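Long-range contact in peptidase M42 (Thaumarchaeota archaeon SCGC AB-539-E09, PDB 5DS0), which probably cleaves amino acids from the N-termini of peptides, as a TET aminopeptidase of the M42 family with two cobalt ions bound: residues C[6-18]-C[177-190]. Numbering follows the deposited sequence.
Sequences SMELMKTLMEAFG and KAFDDRIGAFVLME. With CO (cobalt (II) ion), chain U; CO (cobalt (II) ion), chain T.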
loop_
_atom_site.group_PDB
_atom_site.type_symbol
_atom_site.label_atom_id
_atom_site.label_comp_id
_atom_site.label_asym_id
_atom_site.label_seq_id
_atom_site.Cartn_x
_atom_site.Cartn_y
_atom_site.Cartn_z
ATOM N N SER C 6 -34.736 22.604 42.021
ATOM C CA SER C 6 -33.809 22.783 40.902
ATOM C C SER C 6 -33.017 21.523 40.580
ATOM O O SER C 6 -32.931 21.118 39.429
ATOM C CB SER C 6 -32.832 23.919 41.178
ATOM O OG SER C 6 -33.382 25.123 40.743
HETATM N N MSE C 7 -32.406 20.930 41.597
HETATM C CA MSE C 7 -31.618 19.728 41.394
HETATM C C MSE C 7 -32.491 18.580 41.015
HETATM O O MSE C 7 -32.042 17.710 40.277
HETATM C CB MSE C 7 -30.779 19.396 42.628
HETATM C CG MSE C 7 -29.576 20.341 42.731
HETATM SE SE MSE C 7 -28.351 20.236 41.148
HETATM C CE MSE C 7 -28.411 22.178 40.730
ATOM N N GLU C 8 -33.722 18.545 41.520
ATOM C CA GLU C 8 -34.682 17.484 41.154
ATOM C C GLU C 8 -35.087 17.647 39.691
ATOM O O GLU C 8 -35.266 16.670 38.997
ATOM C CB GLU C 8 -35.923 17.482 42.076
ATOM C CG GLU C 8 -36.832 16.183 42.123
ATOM C CD GLU C 8 -37.996 16.268 43.147
ATOM O OE1 GLU C 8 -38.442 17.413 43.476
ATOM O OE2 GLU C 8 -38.488 15.178 43.633
ATOM N N LEU C 9 -35.190 18.888 39.228
ATOM C CA LEU C 9 -35.456 19.145 37.827
ATOM C C LEU C 9 -34.295 18.686 36.964
ATOM O O LEU C 9 -34.484 17.931 36.022
ATOM C CB LEU C 9 -35.706 20.622 37.581
ATOM C CG LEU C 9 -35.846 21.023 36.112
ATOM C CD1 LEU C 9 -37.086 20.398 35.521
ATOM C CD2 LEU C 9 -35.891 22.528 35.941
HETATM N N MSE C 10 -33.086 19.104 37.321
HETATM C CA MSE C 10 -31.890 18.692 36.585
HETATM C C MSE C 10 -31.865 17.199 36.454
HETATM O O MSE C 10 -31.768 16.687 35.365
HETATM C CB MSE C 10 -30.596 19.219 37.211
HETATM C CG MSE C 10 -29.506 19.224 36.152
HETATM SE SE MSE C 10 -27.733 19.749 36.869
HETATM C CE MSE C 10 -28.136 21.673 36.980
ATOM N N LYS C 11 -31.955 16.487 37.567
ATOM C CA LYS C 11 -31.929 15.022 37.557
ATOM C C LYS C 11 -32.985 14.447 36.619
ATOM O O LYS C 11 -32.713 13.576 35.811
ATOM C CB LYS C 11 -32.139 14.488 38.982
ATOM C CG LYS C 11 -32.088 12.982 39.129
ATOM C CD LYS C 11 -32.146 12.605 40.596
ATOM C CE LYS C 11 -31.513 11.252 40.884
ATOM N NZ LYS C 11 -32.433 10.158 40.470
ATOM N N THR C 12 -34.195 14.945 36.744
ATOM C CA THR C 12 -35.307 14.421 35.988
ATOM C C THR C 12 -35.139 14.633 34.494
ATOM O O THR C 12 -35.456 13.743 33.700
ATOM C CB THR C 12 -36.603 15.066 36.483
ATOM O OG1 THR C 12 -36.768 14.707 37.850
ATOM C CG2 THR C 12 -37.805 14.573 35.712
ATOM N N LEU C 13 -34.657 15.811 34.122
ATOM C CA LEU C 13 -34.339 16.116 32.729
ATOM C C LEU C 13 -33.283 15.193 32.134
ATOM O O LEU C 13 -33.504 14.586 31.095
ATOM C CB LEU C 13 -33.815 17.549 32.592
ATOM C CG LEU C 13 -34.818 18.690 32.713
ATOM C CD1 LEU C 13 -34.063 20.010 32.756
ATOM C CD2 LEU C 13 -35.792 18.664 31.560
HETATM N N MSE C 14 -32.137 15.096 32.793
HETATM C CA MSE C 14 -31.041 14.283 32.281
HETATM C C MSE C 14 -31.393 12.814 32.261
HETATM O O MSE C 14 -30.769 12.050 31.524
HETATM C CB MSE C 14 -29.769 14.443 33.110
HETATM C CG MSE C 14 -29.226 15.865 33.239
HETATM SE SE MSE C 14 -29.451 16.974 31.624
HETATM C CE MSE C 14 -29.792 18.689 32.520
ATOM N N GLU C 15 -32.356 12.393 33.083
ATOM C CA GLU C 15 -32.750 10.989 33.121
ATOM C C GLU C 15 -33.960 10.672 32.246
ATOM O O GLU C 15 -34.253 9.517 32.001
ATOM C CB GLU C 15 -32.999 10.543 34.560
ATOM C CG GLU C 15 -31.716 10.340 35.360
ATOM C CD GLU C 15 -31.958 9.729 36.728
ATOM O OE1 GLU C 15 -33.142 9.670 37.145
ATOM O OE2 GLU C 15 -30.971 9.312 37.388
ATOM N N ALA C 16 -34.643 11.703 31.763
ATOM C CA ALA C 16 -35.822 11.536 30.908
ATOM C C ALA C 16 -35.501 10.917 29.576
ATOM O O ALA C 16 -34.390 11.042 29.057
ATOM C CB ALA C 16 -36.499 12.877 30.681
ATOM N N PHE C 17 -36.509 10.282 29.001
ATOM C CA PHE C 17 -36.425 9.712 27.664
ATOM C C PHE C 17 -36.823 10.764 26.628
ATOM O O PHE C 17 -37.977 11.207 26.627
ATOM C CB PHE C 17 -37.377 8.519 27.588
ATOM C CG PHE C 17 -37.268 7.722 26.328
ATOM C CD1 PHE C 17 -37.861 8.165 25.153
ATOM C CD2 PHE C 17 -36.614 6.505 26.321
ATOM C CE1 PHE C 17 -37.782 7.427 23.995
ATOM C CE2 PHE C 17 -36.525 5.760 25.163
ATOM C CZ PHE C 17 -37.107 6.226 23.994
ATOM N N GLY C 18 -35.906 11.141 25.730
ATOM C CA GLY C 18 -36.258 12.092 24.676
ATOM C C GLY C 18 -35.275 12.290 23.541
ATOM O O GLY C 18 -34.684 13.362 23.415
ATOM N N LYS C 177 -26.271 11.930 31.173
ATOM C CA LYS C 177 -26.441 12.061 29.724
ATOM C C LYS C 177 -27.278 13.279 29.409
ATOM O O LYS C 177 -27.808 13.936 30.299
ATOM C CB LYS C 177 -27.123 10.829 29.147
ATOM C CG LYS C 177 -28.608 10.721 29.484
ATOM C CD LYS C 177 -29.242 9.515 28.822
ATOM C CE LYS C 177 -30.648 9.261 29.328
ATOM N NZ LYS C 177 -31.613 10.170 28.666
ATOM N N ALA C 178 -27.360 13.582 28.123
ATOM C CA ALA C 178 -28.269 14.594 27.599
ATOM C C ALA C 178 -28.022 16.023 28.073
ATOM O O ALA C 178 -28.886 16.883 27.888
ATOM C CB ALA C 178 -29.707 14.186 27.872
ATOM N N PHE C 179 -26.856 16.309 28.652
ATOM C CA PHE C 179 -26.533 17.692 28.973
ATOM C C PHE C 179 -26.722 18.550 27.723
ATOM O O PHE C 179 -27.214 19.659 27.822
ATOM C CB PHE C 179 -25.116 17.839 29.496
ATOM C CG PHE C 179 -24.916 17.280 30.873
ATOM C CD1 PHE C 179 -25.790 17.587 31.897
ATOM C CD2 PHE C 179 -23.828 16.480 31.156
ATOM C CE1 PHE C 179 -25.596 17.085 33.165
ATOM C CE2 PHE C 179 -23.631 15.976 32.426
ATOM C CZ PHE C 179 -24.523 16.271 33.427
ATOM N N ASP C 180 -26.336 18.019 26.568
ATOM C CA ASP C 180 -26.578 18.649 25.290
ATOM C C ASP C 180 -27.974 18.261 24.863
ATOM O O ASP C 180 -28.164 17.136 24.406
ATOM C CB ASP C 180 -25.548 18.130 24.286
ATOM C CG ASP C 180 -25.724 18.698 22.899
ATOM O OD1 ASP C 180 -26.477 19.686 22.722
ATOM O OD2 ASP C 180 -25.090 18.145 21.969
ATOM N N ASP C 181 -28.971 19.142 24.981
ATOM C CA ASP C 181 -28.830 20.512 25.468
ATOM C C ASP C 181 -29.895 20.825 26.533
ATOM O O ASP C 181 -30.465 21.914 26.578
ATOM C CB ASP C 181 -28.922 21.472 24.294
ATOM C CG ASP C 181 -28.628 22.926 24.668
ATOM O OD1 ASP C 181 -27.980 23.183 25.705
ATOM O OD2 ASP C 181 -29.052 23.799 23.885
ATOM N N ARG C 182 -30.142 19.854 27.404
ATOM C CA ARG C 182 -31.113 20.027 28.470
ATOM C C ARG C 182 -30.552 20.943 29.534
ATOM O O ARG C 182 -31.318 21.615 30.233
ATOM C CB ARG C 182 -31.553 18.682 29.039
ATOM C CG ARG C 182 -32.484 17.963 28.072
ATOM C CD ARG C 182 -32.807 16.535 28.467
ATOM N NE ARG C 182 -33.285 15.774 27.320
ATOM C CZ ARG C 182 -33.481 14.457 27.305
ATOM N NH1 ARG C 182 -33.282 13.729 28.395
ATOM N NH2 ARG C 182 -33.891 13.860 26.190
ATOM N N ILE C 183 -29.229 21.027 29.628
ATOM C CA ILE C 183 -28.629 21.991 30.526
ATOM C C ILE C 183 -28.919 23.405 30.035
ATOM O O ILE C 183 -29.135 24.302 30.846
ATOM C CB ILE C 183 -27.113 21.777 30.724
ATOM C CG1 ILE C 183 -26.631 22.506 31.973
ATOM C CG2 ILE C 183 -26.324 22.276 29.533
ATOM C CD1 ILE C 183 -27.204 21.960 33.278
ATOM N N GLY C 184 -28.952 23.606 28.721
ATOM C CA GLY C 184 -29.350 24.900 28.158
ATOM C C GLY C 184 -30.812 25.221 28.438
ATOM O O GLY C 184 -31.154 26.355 28.778
ATOM N N ALA C 185 -31.672 24.217 28.317
ATOM C CA ALA C 185 -33.078 24.363 28.666
ATOM C C ALA C 185 -33.217 24.642 30.151
ATOM O O ALA C 185 -34.025 25.461 30.564
ATOM C CB ALA C 185 -33.831 23.103 28.316
ATOM N N PHE C 186 -32.401 23.968 30.955
ATOM C CA PHE C 186 -32.391 24.183 32.393
ATOM C C PHE C 186 -32.070 25.627 32.736
ATOM O O PHE C 186 -32.720 26.221 33.585
ATOM C CB PHE C 186 -31.372 23.254 33.054
ATOM C CG PHE C 186 -31.216 23.471 34.533
ATOM C CD1 PHE C 186 -32.047 22.823 35.429
ATOM C CD2 PHE C 186 -30.210 24.292 35.018
ATOM C CE1 PHE C 186 -31.893 23.004 36.786
ATOM C CE2 PHE C 186 -30.042 24.475 36.373
ATOM C CZ PHE C 186 -30.885 23.831 37.259
ATOM N N VAL C 187 -31.063 26.184 32.072
ATOM C CA VAL C 187 -30.661 27.560 32.308
ATOM C C VAL C 187 -31.775 28.541 31.990
ATOM O O VAL C 187 -32.073 29.413 32.790
ATOM C CB VAL C 187 -29.440 27.925 31.463
ATOM C CG1 VAL C 187 -29.184 29.427 31.488
ATOM C CG2 VAL C 187 -28.215 27.198 31.986
ATOM N N LEU C 188 -32.389 28.419 30.821
ATOM C CA LEU C 188 -33.406 29.387 30.436
ATOM C C LEU C 188 -34.642 29.290 31.323
ATOM O O LEU C 188 -35.250 30.304 31.663
ATOM C CB LEU C 188 -33.777 29.262 28.961
ATOM C CG LEU C 188 -34.436 27.982 28.447
ATOM C CD1 LEU C 188 -35.959 28.032 28.487
ATOM C CD2 LEU C 188 -33.974 27.726 27.019
HETATM N N MSE C 189 -34.997 28.076 31.715
HETATM C CA MSE C 189 -36.103 27.878 32.651
HETATM C C MSE C 189 -35.812 28.474 34.006
HETATM O O MSE C 189 -36.682 29.088 34.610
HETATM C CB MSE C 189 -36.388 26.391 32.806
HETATM C CG MSE C 189 -37.174 25.909 31.601
HETATM SE SE MSE C 189 -37.774 24.065 31.910
HETATM C CE MSE C 189 -36.069 23.098 31.713
ATOM N N GLU C 190 -34.597 28.284 34.504
ATOM C CA GLU C 190 -34.223 28.832 35.800
ATOM C C GLU C 190 -34.137 30.339 35.753
ATOM O O GLU C 190 -34.431 31.008 36.739
ATOM C CB GLU C 190 -32.891 28.254 36.280
ATOM C CG GLU C 190 -33.007 26.829 36.803
ATOM C CD GLU C 190 -33.864 26.739 38.048
ATOM O OE1 GLU C 190 -33.350 27.075 39.136
ATOM O OE2 GLU C 190 -35.056 26.385 37.928
HETATM CO CO CO U . -25.394 18.173 20.128
HETATM CO CO CO T . -26.665 20.662 20.987
#
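Phe186 of helix 179-190 packs knob-into-hole among Ser6, Leu9, Met10 and Leu13 of helix 6-15, where the two helices of this M42 catalytic domain run roughly antiparallel, at 149°. Apolar contacts fill the middle. With CG anti to the backbone N (chi1 176°), the Phe186 ring reaches across to helix 6-15, and the selenomethionine methyl Met10 CE sits over one face, 3.7 Å from the centroid, in a CH-pi contact. Leu13 CD1 and Met189 CE meet tip to tip. Met14 SE lies 3.7 Å from Phe179 CD1, an oblique Met-aromatic contact. Polar bonds hold both ends. Ser6 OG donates to Glu190 OE1, which also salt-bridges Arg193, while Glu190 OE2 hydrogen-bonds to Tyr33. Arg182 grips the C-terminal end of helix 6-15 and the residue just after it: NH1 bonds to Leu13 O (2.8 Å) and Ala16 O, Lys177 NZ meets Ala16 O from the opposite face (2.9 Å), and both bases salt-bridge Glu69. A leucine in place of Arg182 would probably leave Glu69 with only Lys177 of this pair and Leu13 O without its side-chain donor. Two residues before Arg182, Asp180 bridges both cobalt ions alongside His66, Glu215, Glu237 and His325, OD1 on one and OD2 on the other.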